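Local structure of probable glutathione S-transferase GSTU1 (Oryza sativa, 1OYJ) at residues E6-D11 with E33-D38; G18-I23 with S67-I72; T143-L148 with E189-L194; E136-L141 with G183-E188. The protein probably catalyses the conjugation of reduced glutathione to a wide range of hydrophobic electrophiles, as a plant glutathione transferase of the tau class. All coordinates share one frame; numbering follows the deposited sequence. Where two conformers were deposited one is given.

Contact 1 of 4, residues E6-D11 with E33-D38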
# COMPACT_ATOMS: atom_id res chain seq x y z
N GLU A 6 23.93 -8.62 -5.17
CA GLU A 6 23.85 -8.97 -6.59
C GLU A 6 22.42 -8.53 -6.86
O GLU A 6 21.47 -9.26 -6.48
CB GLU A 6 23.90 -10.45 -6.83
CG GLU A 6 24.47 -10.80 -8.18
CD GLU A 6 23.46 -10.93 -9.32
OE1 GLU A 6 22.34 -11.48 -9.10
OE2 GLU A 6 23.82 -10.53 -10.47
N LEU A 7 22.29 -7.33 -7.41
CA LEU A 7 21.01 -6.72 -7.69
C LEU A 7 20.65 -6.74 -9.15
O LEU A 7 21.43 -6.34 -10.01
CB LEU A 7 21.03 -5.26 -7.20
CG LEU A 7 21.14 -5.21 -5.67
CD1 LEU A 7 21.54 -3.85 -5.13
CD2 LEU A 7 19.88 -5.73 -4.97
N VAL A 8 19.43 -7.16 -9.44
CA VAL A 8 18.92 -7.14 -10.79
C VAL A 8 17.54 -6.56 -10.77
O VAL A 8 16.73 -6.94 -9.88
CB VAL A 8 18.83 -8.56 -11.33
CG1 VAL A 8 18.24 -8.52 -12.74
CG2 VAL A 8 20.20 -9.26 -11.33
N LEU A 9 17.22 -5.72 -11.75
CA LEU A 9 15.96 -5.04 -11.77
C LEU A 9 15.27 -5.33 -13.07
O LEU A 9 15.83 -4.99 -14.15
CB LEU A 9 16.19 -3.56 -11.56
CG LEU A 9 14.88 -2.74 -11.41
CD1 LEU A 9 14.18 -3.00 -10.05
CD2 LEU A 9 15.24 -1.19 -11.47
N LEU A 10 14.13 -6.01 -13.02
CA LEU A 10 13.34 -6.26 -14.20
C LEU A 10 12.45 -5.02 -14.31
O LEU A 10 11.73 -4.67 -13.37
CB LEU A 10 12.50 -7.51 -14.06
CG LEU A 10 13.24 -8.75 -13.57
CD1 LEU A 10 12.34 -10.04 -13.67
CD2 LEU A 10 14.47 -8.97 -14.46
N ASP A 11 12.49 -4.34 -15.44
CA ASP A 11 11.79 -3.06 -15.52
C ASP A 11 11.33 -2.75 -16.96
O ASP A 11 11.52 -3.58 -17.91
CB ASP A 11 12.78 -2.09 -14.91
CG ASP A 11 12.18 -0.80 -14.34
OD1 ASP A 11 10.99 -0.46 -14.60
OD2 ASP A 11 12.90 -0.08 -13.60
N GLU A 33 21.99 -4.52 -12.21
CA GLU A 33 21.80 -4.84 -13.58
C GLU A 33 20.38 -4.57 -14.01
O GLU A 33 19.45 -5.19 -13.49
CB GLU A 33 22.12 -6.32 -13.79
CG GLU A 33 21.90 -6.76 -15.23
CD GLU A 33 22.02 -8.25 -15.46
OE1 GLU A 33 22.52 -9.01 -14.61
OE2 GLU A 33 21.54 -8.65 -16.54
N TYR A 34 20.19 -3.65 -14.96
CA TYR A 34 18.88 -3.35 -15.47
C TYR A 34 18.50 -4.28 -16.64
O TYR A 34 19.25 -4.36 -17.66
CB TYR A 34 18.95 -1.95 -16.02
CG TYR A 34 17.67 -1.43 -16.58
CD1 TYR A 34 16.78 -0.73 -15.76
CD2 TYR A 34 17.34 -1.65 -17.88
CE1 TYR A 34 15.61 -0.21 -16.26
CE2 TYR A 34 16.15 -1.17 -18.41
CZ TYR A 34 15.27 -0.46 -17.59
OH TYR A 34 14.07 -0.03 -18.13
N ARG A 35 17.34 -4.92 -16.58
CA ARG A 35 16.87 -5.70 -17.70
C ARG A 35 15.56 -5.18 -18.21
O ARG A 35 14.61 -5.10 -17.44
CB ARG A 35 16.72 -7.16 -17.30
CG ARG A 35 17.98 -7.77 -16.73
CD ARG A 35 17.97 -9.26 -16.73
NE ARG A 35 19.20 -9.82 -16.19
CZ ARG A 35 19.27 -11.01 -15.60
NH1 ARG A 35 20.42 -11.45 -15.11
NH2 ARG A 35 18.19 -11.74 -15.49
N GLU A 36 15.52 -4.76 -19.48
CA GLU A 36 14.32 -4.23 -20.10
C GLU A 36 13.31 -5.34 -20.44
O GLU A 36 13.59 -6.23 -21.26
CB GLU A 36 14.69 -3.49 -21.38
CG GLU A 36 13.51 -2.82 -22.06
CD GLU A 36 13.05 -1.54 -21.33
OE1 GLU A 36 13.88 -0.88 -20.74
OE2 GLU A 36 11.87 -1.21 -21.38
N GLU A 37 12.11 -5.26 -19.94
CA GLU A 37 11.13 -6.26 -20.32
C GLU A 37 10.18 -5.79 -21.39
O GLU A 37 9.73 -4.69 -21.33
CB GLU A 37 10.27 -6.65 -19.11
CG GLU A 37 11.00 -7.46 -18.07
CD GLU A 37 10.99 -8.95 -18.40
OE1 GLU A 37 10.12 -9.38 -19.19
OE2 GLU A 37 11.80 -9.68 -17.80
N ASP A 38 9.74 -6.69 -22.27
CA ASP A 38 8.70 -6.37 -23.24
C ASP A 38 7.39 -6.78 -22.61
O ASP A 38 7.05 -7.99 -22.52
CB ASP A 38 8.94 -7.15 -24.56
CG ASP A 38 7.78 -7.01 -25.57
OD1 ASP A 38 6.73 -6.40 -25.26
OD2 ASP A 38 7.86 -7.54 -26.72
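Strands 7-11 and 33-36 run parallel, their axes 4.8 Å apart at 21°, with Val8 opposite Glu33 and Asp11 opposite Glu36. Five backbone hydrogen bonds join the segments, passing in turn between Leu7 O and Glu33 N, Leu9 N and Glu33 O, Leu9 O and Arg35 N, Asp11 N and Arg35 O, and Asp11 O and Glu37 N; the last is the shortest, at 2.7 Å. On the face carrying Val8 and Leu10, Arg35 grips Glu33 side-on, its NE 2.6 Å from Glu33 OE2, in the guanidinium plane but well above that of the carboxylate. Val8 CG1, anti to its backbone N (chi1 178°), sits 3.8 Å from Arg35 NE, over one guanidinium face. Leu10 lies alongside the aliphatic part of Arg35, CD2 being 4.1 Å from Arg35 CB. On the other face, Asp11 CB approaches Tyr34 CE1 obliquely at 3.7 Å, while the Tyr34 hydroxyl donates to Glu36 OE1. Asp11 OD2 turns to a salt bridge with Arg22 on helix 16-28. That helix connects the two strands, and the three elements form the beta-alpha-beta unit that opens the thioredoxin-like domain of glutathione transferases.

Contact 2 of 4, residues G18-I23 with S67-I72. With GSH (glutathione), chain N.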
# COMPACT_ATOMS: atom_id res chain seq x y z
N GLY A 18 9.12 1.54 -11.64
CA GLY A 18 10.50 1.02 -11.72
C GLY A 18 11.51 2.17 -11.55
O GLY A 18 12.49 2.06 -10.87
N GLN A 19 11.20 3.33 -12.05
CA GLN A 19 12.06 4.46 -11.83
C GLN A 19 12.28 4.80 -10.33
O GLN A 19 13.34 5.23 -9.96
CB GLN A 19 11.56 5.66 -12.61
CG GLN A 19 11.82 5.51 -14.16
CD GLN A 19 10.92 6.43 -14.92
OE1 GLN A 19 10.28 7.23 -14.32
NE2 GLN A 19 10.85 6.29 -16.26
N ARG A 20 11.25 4.62 -9.48
CA ARG A 20 11.45 4.75 -8.11
C ARG A 20 12.63 3.95 -7.61
O ARG A 20 13.40 4.46 -6.81
CB ARG A 20 10.25 4.33 -7.24
CG ARG A 20 8.99 5.09 -7.45
CD ARG A 20 7.79 4.43 -6.83
NE ARG A 20 6.64 5.30 -6.81
CZ ARG A 20 5.46 4.99 -6.34
NH1 ARG A 20 5.17 3.73 -6.02
NH2 ARG A 20 4.55 5.92 -6.20
N CYS A 21 12.66 2.68 -7.95
CA CYS A 21 13.63 1.80 -7.43
C CYS A 21 14.99 2.15 -8.05
O CYS A 21 16.03 2.02 -7.42
CB CYS A 21 13.30 0.37 -7.82
SG CYS A 21 11.63 -0.16 -7.45
N ARG A 22 14.99 2.57 -9.32
CA ARG A 22 16.29 3.03 -9.91
C ARG A 22 16.90 4.22 -9.11
O ARG A 22 18.14 4.21 -8.83
CB ARG A 22 16.21 3.46 -11.40
CG ARG A 22 15.81 2.25 -12.36
CD ARG A 22 15.39 2.64 -13.80
NE ARG A 22 14.09 2.18 -14.15
CZ ARG A 22 13.43 2.60 -15.21
NH1 ARG A 22 12.22 2.17 -15.43
NH2 ARG A 22 13.97 3.50 -16.01
N ILE A 23 16.08 5.24 -8.86
CA ILE A 23 16.53 6.44 -8.12
C ILE A 23 17.00 6.07 -6.73
O ILE A 23 18.00 6.56 -6.26
CB ILE A 23 15.39 7.46 -8.10
CG1 ILE A 23 15.22 8.00 -9.53
CG2 ILE A 23 15.58 8.58 -7.11
CD1 ILE A 23 13.83 8.71 -9.66
N SER A 67 8.67 -7.68 -5.13
CA SER A 67 7.81 -6.92 -5.99
C SER A 67 7.07 -5.82 -5.21
O SER A 67 7.02 -5.86 -3.96
CB SER A 67 6.85 -7.87 -6.68
OG SER A 67 7.55 -8.84 -7.46
N GLU A 68 6.50 -4.89 -5.98
CA GLU A 68 5.71 -3.75 -5.56
C GLU A 68 6.70 -2.67 -5.17
O GLU A 68 7.43 -2.82 -4.24
CB GLU A 68 4.71 -4.06 -4.43
CG GLU A 68 3.53 -4.96 -4.96
CD GLU A 68 2.63 -4.25 -5.95
OE1 GLU A 68 2.25 -3.04 -5.69
OE2 GLU A 68 2.27 -4.87 -7.00
N SER A 69 6.73 -1.62 -5.97
CA SER A 69 7.72 -0.56 -5.83
C SER A 69 7.88 -0.06 -4.41
O SER A 69 9.00 0.09 -3.90
CB SER A 69 7.49 0.53 -6.87
OG SER A 69 6.27 1.15 -6.75
N LEU A 70 6.79 0.17 -3.71
CA LEU A 70 6.97 0.78 -2.36
C LEU A 70 7.55 -0.22 -1.35
O LEU A 70 8.24 0.14 -0.39
CB LEU A 70 5.65 1.35 -1.83
CG LEU A 70 5.09 2.59 -2.50
CD1 LEU A 70 3.83 3.17 -1.78
CD2 LEU A 70 6.10 3.67 -2.56
N VAL A 71 7.28 -1.49 -1.62
CA VAL A 71 7.83 -2.58 -0.85
C VAL A 71 9.36 -2.66 -1.13
O VAL A 71 10.15 -2.79 -0.19
CB VAL A 71 7.06 -3.96 -1.15
CG1 VAL A 71 7.79 -5.15 -0.42
CG2 VAL A 71 5.63 -3.89 -0.72
N ILE A 72 9.77 -2.56 -2.41
CA ILE A 72 11.17 -2.59 -2.80
C ILE A 72 11.90 -1.38 -2.14
O ILE A 72 12.94 -1.55 -1.56
CB ILE A 72 11.33 -2.52 -4.39
CG1 ILE A 72 10.81 -3.81 -5.09
CG2 ILE A 72 12.71 -2.23 -4.71
CD1 ILE A 72 10.37 -3.60 -6.51
N1 GSH N . 1.74 -1.61 -7.75
CA1 GSH N . 2.78 -1.52 -8.72
C1 GSH N . 4.15 -1.15 -8.29
O11 GSH N . 5.23 -1.57 -8.65
O12 GSH N . 4.13 -0.27 -7.46
CB1 GSH N . 2.46 -1.40 -10.20
CG1 GSH N . 3.62 -1.58 -11.18
CD1 GSH N . 3.06 -1.54 -12.60
OE1 GSH N . 1.99 -0.99 -12.78
N2 GSH N . 3.78 -2.04 -13.61
CA2 GSH N . 3.30 -2.02 -14.97
C2 GSH N . 3.21 -3.49 -15.38
O2 GSH N . 4.22 -4.15 -15.22
CB2 GSH N . 4.32 -1.25 -15.81
SG2 GSH N . 4.26 0.55 -15.44
N3 GSH N . 2.07 -4.10 -15.68
CA3 GSH N . 2.25 -5.01 -16.85
C3 GSH N . 1.25 -5.11 -18.00
O31 GSH N . 0.92 -6.23 -18.49
O32 GSH N . 0.82 -4.08 -18.50
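The part of the glutathione site that holds the gamma-glutamyl end lies where helix 16-28 meets the start of helix 69-79, and Arg20 and Ser69 make the polar link between the two helices. Arg20 NH1 donates to Ser69 OG over 2.9 Å, with an N-H...O angle of 148° and the oxygen tilted 15° from the guanidinium plane. The extended arginine chain brings CD alongside the serine as well, 3.6 Å from Ser69 OG, and Leu70 CD2 lies over one guanidinium face. Arg20 NH1 also forms a salt bridge with Asp112 of helix 97-124, and NE bonds to Ala168 O, so the group is tied to the helical domain too. Ser69 OG in turn donates to O12 of glutathione's gamma-glutamyl carboxylate at 2.7 Å; its chi1 of 62° sets OG between the backbone N and carbonyl carbon. An alanine in place of Arg20 is likely to leave Asp112 without its ionic mate and Ser69 OG freer to turn away from the ligand. At this N-terminal end of the helix, Ser69 N donates to glutathione O11 at 3.1 Å, and the helix dipole would probably favour that negative carboxylate. Glu68, the N-cap residue, receives the ligand's amino N1 on OE1 at 2.6 Å. Deeper in the interface, Cys21 SG packs against Ile72, 3.6 Å from CG2 and 3.8 Å from CD1.

Contact 3 of 4, residues T143-L148 with E189-L194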
# COMPACT_ATOMS: atom_id res chain seq x y z
N THR A 143 -3.28 19.08 -3.25
CA THR A 143 -3.23 18.32 -2.02
C THR A 143 -1.78 17.92 -1.65
O THR A 143 -1.35 18.14 -0.47
CB THR A 143 -4.10 17.01 -2.15
OG1 THR A 143 -5.44 17.38 -2.35
CG2 THR A 143 -4.03 16.19 -0.87
N LEU A 144 -1.01 17.51 -2.66
CA LEU A 144 0.41 17.22 -2.47
C LEU A 144 1.14 18.49 -2.03
O LEU A 144 2.00 18.54 -1.07
CB LEU A 144 1.05 16.54 -3.67
CG LEU A 144 0.51 15.11 -3.80
CD1 LEU A 144 0.70 14.61 -5.20
CD2 LEU A 144 1.11 14.15 -2.68
N GLU A 145 0.81 19.57 -2.74
CA GLU A 145 1.44 20.83 -2.41
C GLU A 145 1.23 21.22 -0.96
O GLU A 145 2.19 21.73 -0.26
CB GLU A 145 0.94 21.96 -3.37
CG GLU A 145 1.79 23.21 -3.44
CD GLU A 145 1.04 24.48 -4.01
OE1 GLU A 145 1.73 25.45 -4.44
OE2 GLU A 145 -0.24 24.54 -3.97
N ALA A 146 -0.03 21.10 -0.53
CA ALA A 146 -0.41 21.40 0.84
C ALA A 146 0.41 20.61 1.84
O ALA A 146 0.86 21.15 2.84
CB ALA A 146 -1.93 21.16 1.06
N GLU A 147 0.65 19.33 1.54
CA GLU A 147 1.44 18.54 2.45
C GLU A 147 2.92 18.94 2.48
O GLU A 147 3.57 18.92 3.55
CB GLU A 147 1.26 17.05 2.08
CG GLU A 147 2.21 16.11 2.79
CD GLU A 147 2.11 16.16 4.31
OE1 GLU A 147 1.02 16.53 4.85
OE2 GLU A 147 3.09 15.69 4.90
N LEU A 148 3.47 19.27 1.33
CA LEU A 148 4.83 19.77 1.25
C LEU A 148 5.05 21.07 2.06
O LEU A 148 6.12 21.28 2.67
CB LEU A 148 5.23 20.04 -0.20
CG LEU A 148 6.62 20.50 -0.49
CD1 LEU A 148 7.70 19.51 0.08
CD2 LEU A 148 6.92 20.88 -1.91
N GLU A 189 0.76 27.30 -12.25
CA GLU A 189 -0.42 28.07 -11.75
C GLU A 189 -1.19 27.40 -10.61
O GLU A 189 -1.47 27.99 -9.56
CB GLU A 189 -1.42 28.34 -12.88
CG GLU A 189 -2.87 28.52 -12.41
CD GLU A 189 -3.21 29.95 -11.99
OE1 GLU A 189 -2.31 30.82 -12.10
OE2 GLU A 189 -4.37 30.21 -11.55
N VAL A 190 -1.44 26.12 -10.77
CA VAL A 190 -2.26 25.42 -9.86
C VAL A 190 -1.52 25.12 -8.57
O VAL A 190 -2.10 25.17 -7.50
CB VAL A 190 -2.67 24.05 -10.56
CG1 VAL A 190 -2.83 22.97 -9.57
CG2 VAL A 190 -3.95 24.25 -11.48
N ALA A 191 -0.23 24.77 -8.65
CA ALA A 191 0.54 24.37 -7.45
C ALA A 191 2.04 24.75 -7.54
O ALA A 191 2.93 23.90 -7.63
CB ALA A 191 0.38 22.90 -7.26
N PRO A 192 2.31 26.05 -7.53
CA PRO A 192 3.66 26.58 -7.76
C PRO A 192 4.75 25.96 -6.86
O PRO A 192 5.84 25.70 -7.32
CB PRO A 192 3.53 28.15 -7.48
CG PRO A 192 2.18 28.32 -6.83
CD PRO A 192 1.36 27.09 -7.13
N ARG A 193 4.44 25.67 -5.63
CA ARG A 193 5.43 25.07 -4.75
C ARG A 193 5.72 23.61 -5.12
O ARG A 193 6.86 23.16 -4.93
CB ARG A 193 5.07 25.18 -3.28
CG ARG A 193 5.35 26.57 -2.69
CD ARG A 193 4.90 26.65 -1.30
NE ARG A 193 3.46 26.83 -1.35
CZ ARG A 193 2.56 26.02 -0.91
NH1 ARG A 193 1.32 26.34 -1.10
NH2 ARG A 193 2.90 24.91 -0.31
N LEU A 194 4.75 22.93 -5.72
CA LEU A 194 5.04 21.58 -6.17
C LEU A 194 5.92 21.62 -7.43
O LEU A 194 6.84 20.85 -7.58
CB LEU A 194 3.76 20.83 -6.44
CG LEU A 194 3.90 19.34 -6.69
CD1 LEU A 194 4.41 18.62 -5.37
CD2 LEU A 194 2.63 18.71 -7.17
O HOH W 1 -1.96 26.09 -5.18
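The last turns of helix 127-148 approach the break between helices 187-190 and 192-201, the CA atoms of Glu145 and Leu194 being nearest at 5.3 Å. Glu145 reaches across with its chain extended, chi1 of -162° swinging CG away from the backbone N, and lays its carboxylate over the interhelical corner. OE1 accepts the backbone N-H of Arg193 at 3.0 Å, on the anti side of the carboxylate, a little out of its plane. The Arg193 side chain bends back at chi3 (-79°), so that its guanidinium stacks on the carboxylate with the two planes 5° apart. Glu145 OE1 lies 3.5 Å from Arg193 NH1, a salt bridge of charges alone, since no N-H points at the oxygen. Arg193 NH2 bonds to Gly149 O and only weakly to Glu145 O. The other oxygen, OE2, receives a bond from a water that also donates to Val190 O, while Ala191 CB packs 3.7 Å from Glu145 CD. A glutamine here, lacking the negative charge, would probably leave the stacked Arg193 guanidinium without its ionic mate and less firmly held. Beneath the polar layer, Leu144 CB meets Leu194 CD1 at 4.3 Å. One buried carboxylate thus answers a backbone N-H, a stacked positive charge and a bridging water; the first two, and a magnesium ion about 4 Å from the Glu145 side chain, would be expected to favour its ionised form.

Contact 4 of 4, residues E136-L141 with G183-E188. With GSH (glutathione), chain O.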
# COMPACT_ATOMS: atom_id res chain seq x y z
N GLU A 136 -9.65 17.13 -11.35
CA GLU A 136 -9.40 16.28 -10.20
C GLU A 136 -7.88 16.17 -10.09
O GLU A 136 -7.38 16.16 -8.99
CB GLU A 136 -10.03 14.87 -10.34
CG GLU A 136 -11.58 14.86 -10.31
CD GLU A 136 -12.18 13.55 -9.81
OE1 GLU A 136 -12.72 13.53 -8.66
OE2 GLU A 136 -12.15 12.61 -10.58
N MET A 137 -7.17 16.10 -11.24
CA MET A 137 -5.70 16.03 -11.21
C MET A 137 -5.12 17.27 -10.56
O MET A 137 -4.28 17.15 -9.66
CB MET A 137 -5.04 15.78 -12.56
CG MET A 137 -3.48 15.70 -12.45
SD MET A 137 -2.80 14.44 -11.23
CE MET A 137 -3.07 13.09 -12.18
N ALA A 138 -5.61 18.44 -10.96
CA ALA A 138 -5.11 19.68 -10.35
C ALA A 138 -5.27 19.67 -8.83
O ALA A 138 -4.39 20.19 -8.15
CB ALA A 138 -5.79 20.84 -10.88
N GLU A 139 -6.41 19.19 -8.33
CA GLU A 139 -6.69 19.17 -6.93
C GLU A 139 -5.78 18.16 -6.23
O GLU A 139 -5.36 18.44 -5.15
CB GLU A 139 -8.20 18.87 -6.68
CG GLU A 139 -8.63 19.07 -5.31
CD GLU A 139 -8.49 20.52 -4.82
OE1 GLU A 139 -8.38 21.48 -5.66
OE2 GLU A 139 -8.45 20.60 -3.56
N ILE A 140 -5.52 17.01 -6.83
CA ILE A 140 -4.53 16.04 -6.28
C ILE A 140 -3.12 16.76 -6.09
O ILE A 140 -2.46 16.69 -5.03
CB ILE A 140 -4.42 14.90 -7.24
CG1 ILE A 140 -5.60 14.00 -6.98
CG2 ILE A 140 -3.13 14.06 -6.98
CD1 ILE A 140 -5.73 12.94 -7.89
N LEU A 141 -2.74 17.52 -7.09
CA LEU A 141 -1.47 18.23 -7.02
C LEU A 141 -1.53 19.32 -5.93
O LEU A 141 -0.55 19.54 -5.22
CB LEU A 141 -1.11 18.82 -8.36
CG LEU A 141 -0.98 17.74 -9.50
CD1 LEU A 141 -0.65 18.48 -10.83
CD2 LEU A 141 0.14 16.85 -9.12
N GLY A 183 -4.97 17.72 -19.49
CA GLY A 183 -5.90 18.16 -18.52
C GLY A 183 -6.32 19.62 -18.58
O GLY A 183 -7.31 20.01 -17.95
N GLY A 184 -5.59 20.40 -19.33
CA GLY A 184 -5.90 21.78 -19.57
C GLY A 184 -5.57 22.67 -18.40
O GLY A 184 -6.38 23.55 -18.05
N PHE A 185 -4.44 22.43 -17.72
CA PHE A 185 -4.02 23.36 -16.66
C PHE A 185 -2.51 23.42 -16.69
O PHE A 185 -1.89 22.63 -17.42
CB PHE A 185 -4.51 22.92 -15.29
CG PHE A 185 -3.96 21.59 -14.86
CD1 PHE A 185 -2.77 21.52 -14.18
CD2 PHE A 185 -4.59 20.40 -15.22
CE1 PHE A 185 -2.23 20.26 -13.86
CE2 PHE A 185 -4.08 19.17 -14.86
CZ PHE A 185 -2.90 19.10 -14.20
N SER A 186 -1.94 24.30 -15.85
CA SER A 186 -0.50 24.48 -15.66
C SER A 186 -0.15 24.19 -14.18
O SER A 186 -0.75 24.73 -13.27
CB SER A 186 -0.11 25.92 -16.06
OG SER A 186 0.89 26.50 -15.23
N VAL A 187 0.80 23.30 -13.96
CA VAL A 187 1.20 22.98 -12.61
C VAL A 187 1.73 24.21 -11.90
O VAL A 187 1.49 24.42 -10.73
CB VAL A 187 2.24 21.93 -12.61
CG1 VAL A 187 2.64 21.61 -11.16
CG2 VAL A 187 1.66 20.65 -13.21
N GLU A 188 2.46 25.02 -12.62
CA GLU A 188 3.00 26.25 -12.09
C GLU A 188 1.84 27.11 -11.50
O GLU A 188 1.92 27.61 -10.37
CB GLU A 188 3.86 26.99 -13.15
CG GLU A 188 4.50 28.23 -12.56
CD GLU A 188 5.62 27.88 -11.64
OE1 GLU A 188 6.34 26.93 -12.00
OE2 GLU A 188 5.71 28.51 -10.55
N1 GSH O . -12.64 4.56 -4.82
CA1 GSH O . -12.30 5.22 -6.07
C1 GSH O . -13.59 5.50 -6.81
O11 GSH O . -13.77 5.10 -7.95
O12 GSH O . -14.48 6.12 -6.27
CB1 GSH O . -11.45 6.50 -5.75
CG1 GSH O . -10.98 7.23 -7.02
CD1 GSH O . -10.00 8.42 -6.91
OE1 GSH O . -8.93 8.29 -6.36
N2 GSH O . -10.39 9.55 -7.52
CA2 GSH O . -9.51 10.68 -7.83
C2 GSH O . -9.90 11.91 -7.08
O2 GSH O . -9.46 13.03 -7.41
CB2 GSH O . -9.47 10.93 -9.32
SG2 GSH O . -8.79 9.48 -10.14
N3 GSH O . -10.72 11.63 -6.02
CA3 GSH O . -11.08 12.66 -5.06
C3 GSH O . -9.93 13.19 -4.19
O31 GSH O . -8.85 12.51 -4.12
O32 GSH O . -10.12 14.29 -3.57
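Phe185 packs its ring against one side of helix 127-148, where Met137, Ala138 and Leu141 receive it. Over one face of the ring lies the backbone N of Ala138, 4.3 Å from Phe185 CE2, with Ala138 CB 4.4 Å from Phe185 CG. Met137 CG comes obliquely to Phe185 CZ at 3.9 Å, after which the methionine chain bends at chi2 and chi3 and carries its sulfur away. The Leu141 side chain crosses that of Phe185 at about a right angle, its CD1 meeting the ring obliquely, 3.9 Å from Phe185 CE1, and the same methyl touches Val187 CG2 at 4.0 Å. It is therefore wedged between the aromatic ring and the first turn of the next helix. A chi1 of 62° turns the ring back over its own backbone, towards helix 127-148. The chain arrives there through Gly184, which departs from helix 176-183 with a positive phi, and leaves through Ser186, the N-cap of helix 187-190, whose OG accepts Glu189 N. A CB on Gly183 would clash with Phe185 CE2. On another side of helix 127-148, Glu136 and Ile140 line the pocket of a second glutathione, with Glu136 OE2 3.4 Å from the ligand's CB2. Tyr179 of helix 176-183 packs on both Met137 and Phe185, Val190 covers Ala138 and Phe185, and Leu194 of helix 192-201 meets Leu141, closing the cluster within the all-helical C-terminal domain.

In the fold
Contacts 1 and 2 belong to the thioredoxin-like domain, and contacts 3 and 4 to the helical domain. The first two, with centres 12 Å apart, also touch where Leu9 CD2 packs on Arg22 CG at 3.6 Å; Asp11 lies beside Ser15 and Ile56 of the site of the glutathione whose gamma-glutamyl carboxylate is held in contact 2. Contacts 3 and 4 share helix 127-148, their centres 10 Å apart, and meet where Leu194 CD2 approaches Leu141 CD2 at 3.7 Å. Contact 4 borders a different bound glutathione. Between the pairs, the closest approach is that of contacts 2 and 3, about 10 Å between nearest atoms, while the centres of contacts 1 and 3 are about 33 Å apart.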